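Local coordinates for mandelate racemase/muconate lactonizing enzyme family protein (Azoarcus sp., PDB 2QDE), which belongs to the mandelate racemase/muconate lactonizing enzyme family of the enolase superfamily and carries a barium ion in its barrel domain, at residues L137-G142 with L154-E159. Residues are numbered along the deposited sequence; the frame is centred on the assembly and turned at random.
Sequences LGLVLG and LAVLRE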
loop_
_atom_site.group_PDB
_atom_site.type_symbol
_atom_site.label_atom_id
_atom_site.label_comp_id
_atom_site.label_asym_id
_atom_site.label_seq_id
_atom_site.Cartn_x
_atom_site.Cartn_y
_atom_site.Cartn_z
ATOM N N LEU A 137 -17.278 -18.670 -31.992
ATOM C CA LEU A 137 -15.829 -18.732 -32.089
ATOM C C LEU A 137 -15.157 -17.606 -32.862
ATOM O O LEU A 137 -15.768 -16.931 -33.690
ATOM C CB LEU A 137 -15.413 -20.053 -32.742
ATOM C CG LEU A 137 -15.821 -21.370 -32.083
ATOM C CD1 LEU A 137 -15.553 -22.524 -33.059
ATOM C CD2 LEU A 137 -15.047 -21.561 -30.782
ATOM N N GLY A 138 -13.874 -17.439 -32.565
ATOM C CA GLY A 138 -13.021 -16.474 -33.227
ATOM C C GLY A 138 -11.884 -17.355 -33.714
ATOM O O GLY A 138 -11.817 -18.518 -33.310
ATOM N N LEU A 139 -10.984 -16.848 -34.551
ATOM C CA LEU A 139 -9.904 -17.702 -35.050
ATOM C C LEU A 139 -8.565 -17.005 -35.241
ATOM O O LEU A 139 -8.517 -15.829 -35.607
ATOM C CB LEU A 139 -10.330 -18.321 -36.381
ATOM C CG LEU A 139 -10.045 -19.802 -36.611
ATOM C CD1 LEU A 139 -10.886 -20.641 -35.650
ATOM C CD2 LEU A 139 -10.375 -20.153 -38.062
ATOM N N VAL A 140 -7.484 -17.743 -34.993
ATOM C CA VAL A 140 -6.124 -17.226 -35.160
ATOM C C VAL A 140 -5.704 -17.497 -36.605
ATOM O O VAL A 140 -5.944 -18.586 -37.117
ATOM C CB VAL A 140 -5.114 -17.961 -34.247
ATOM C CG1 VAL A 140 -3.747 -17.292 -34.345
ATOM C CG2 VAL A 140 -5.597 -17.954 -32.817
ATOM N N LEU A 141 -5.062 -16.532 -37.255
ATOM C CA LEU A 141 -4.648 -16.727 -38.643
ATOM C C LEU A 141 -3.209 -17.229 -38.781
ATOM O O LEU A 141 -2.378 -17.041 -37.889
ATOM C CB LEU A 141 -4.811 -15.422 -39.432
ATOM C CG LEU A 141 -6.179 -14.736 -39.354
ATOM C CD1 LEU A 141 -6.179 -13.522 -40.278
ATOM C CD2 LEU A 141 -7.285 -15.702 -39.753
ATOM N N GLY A 142 -2.924 -17.870 -39.912
ATOM C CA GLY A 142 -1.592 -18.389 -40.153
ATOM C C GLY A 142 -0.644 -17.328 -40.676
ATOM O O GLY A 142 -1.074 -16.326 -41.255
ATOM N N LEU A 154 -10.550 -12.297 -44.380
ATOM C CA LEU A 154 -11.834 -12.123 -45.039
ATOM C C LEU A 154 -12.573 -13.452 -45.172
ATOM O O LEU A 154 -13.782 -13.509 -44.985
ATOM C CB LEU A 154 -11.628 -11.492 -46.418
ATOM C CG LEU A 154 -11.182 -10.027 -46.415
ATOM C CD1 LEU A 154 -10.752 -9.604 -47.813
ATOM C CD2 LEU A 154 -12.334 -9.159 -45.919
ATOM N N ALA A 155 -11.846 -14.519 -45.491
ATOM C CA ALA A 155 -12.453 -15.844 -45.634
ATOM C C ALA A 155 -13.040 -16.288 -44.295
ATOM O O ALA A 155 -14.151 -16.814 -44.235
ATOM C CB ALA A 155 -11.406 -16.853 -46.102
ATOM N N VAL A 156 -12.279 -16.072 -43.227
ATOM C CA VAL A 156 -12.707 -16.437 -41.882
ATOM C C VAL A 156 -13.969 -15.678 -41.489
ATOM O O VAL A 156 -14.907 -16.258 -40.943
ATOM C CB VAL A 156 -11.599 -16.132 -40.852
ATOM C CG1 VAL A 156 -12.156 -16.231 -39.441
ATOM C CG2 VAL A 156 -10.447 -17.114 -41.034
ATOM N N LEU A 157 -13.992 -14.377 -41.767
ATOM C CA LEU A 157 -15.154 -13.563 -41.443
ATOM C C LEU A 157 -16.362 -14.004 -42.266
ATOM O O LEU A 157 -17.483 -14.048 -41.755
ATOM C CB LEU A 157 -14.849 -12.079 -41.684
ATOM C CG LEU A 157 -13.862 -11.471 -40.676
ATOM C CD1 LEU A 157 -13.423 -10.094 -41.135
ATOM C CD2 LEU A 157 -14.514 -11.409 -39.300
ATOM N N ARG A 158 -16.137 -14.343 -43.534
ATOM C CA ARG A 158 -17.234 -14.789 -44.398
ATOM C C ARG A 158 -17.876 -16.074 -43.880
ATOM O O ARG A 158 -19.078 -16.289 -44.046
ATOM C CB ARG A 158 -16.739 -15.005 -45.837
ATOM C CG ARG A 158 -16.979 -13.809 -46.755
ATOM C CD ARG A 158 -16.623 -14.112 -48.213
ATOM N NE ARG A 158 -15.194 -13.957 -48.485
ATOM C CZ ARG A 158 -14.366 -14.963 -48.757
ATOM N NH1 ARG A 158 -14.824 -16.212 -48.798
ATOM N NH2 ARG A 158 -13.080 -14.721 -48.987
ATOM N N GLU A 159 -17.073 -16.922 -43.242
ATOM C CA GLU A 159 -17.562 -18.186 -42.702
ATOM C C GLU A 159 -18.454 -17.970 -41.478
ATOM O O GLU A 159 -19.266 -18.834 -41.139
ATOM C CB GLU A 159 -16.379 -19.085 -42.341
ATOM C CG GLU A 159 -16.749 -20.480 -41.839
ATOM C CD GLU A 159 -17.650 -21.237 -42.796
ATOM O OE1 GLU A 159 -17.480 -21.088 -44.029
ATOM O OE2 GLU A 159 -18.528 -21.994 -42.311
#
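L139 and V156 bring the end of strand 135-140 up against the last turns of helix 146-159, their CA atoms 7.5 Å apart, a spacing at which side chains rather than backbones make the contact. V156 is the one helix residue of 154-159 that reaches across, and its two methyl groups divide the work. CG1 lies anti to the backbone N (chi1 168°) and meets the CB of L139 at 4.1 Å; the closest approach is thus at the root of the leucine side chain, with its CD2 only slightly farther, 4.3 Å from CG2 of V156. CG2, anti to the carbonyl carbon, lies on the side of L141 and approaches CD2 of that leucine at 3.7 Å, the tightest of these contacts. L141 does not start out facing the helix; with CG beside the backbone N (chi1 -52°) and CD1 continuing the extended chain, the second branch, CD2, is the one turned to the valine, and the two side chains pass each other at a slant. The interaction is purely apolar and small, about 120 Å² of surface in all, but the three residues that make it are buried. F161, in the loop that follows the helix, touches both L139 and V156, while L141 also packs on A153 and V149, about one and two turns earlier in the helix than V156, and on V164 and L166 of the next strand. Backbone hydrogen bonds between L139 and F163 and K165 pair strand 135-140 with strand 164-167 and the residue just before it. The arrangement belongs to the first beta-alpha-beta unit of the TIM-barrel-like C-terminal domain of the enolase superfamily, with helix 146-159 packed against the strand that precedes it.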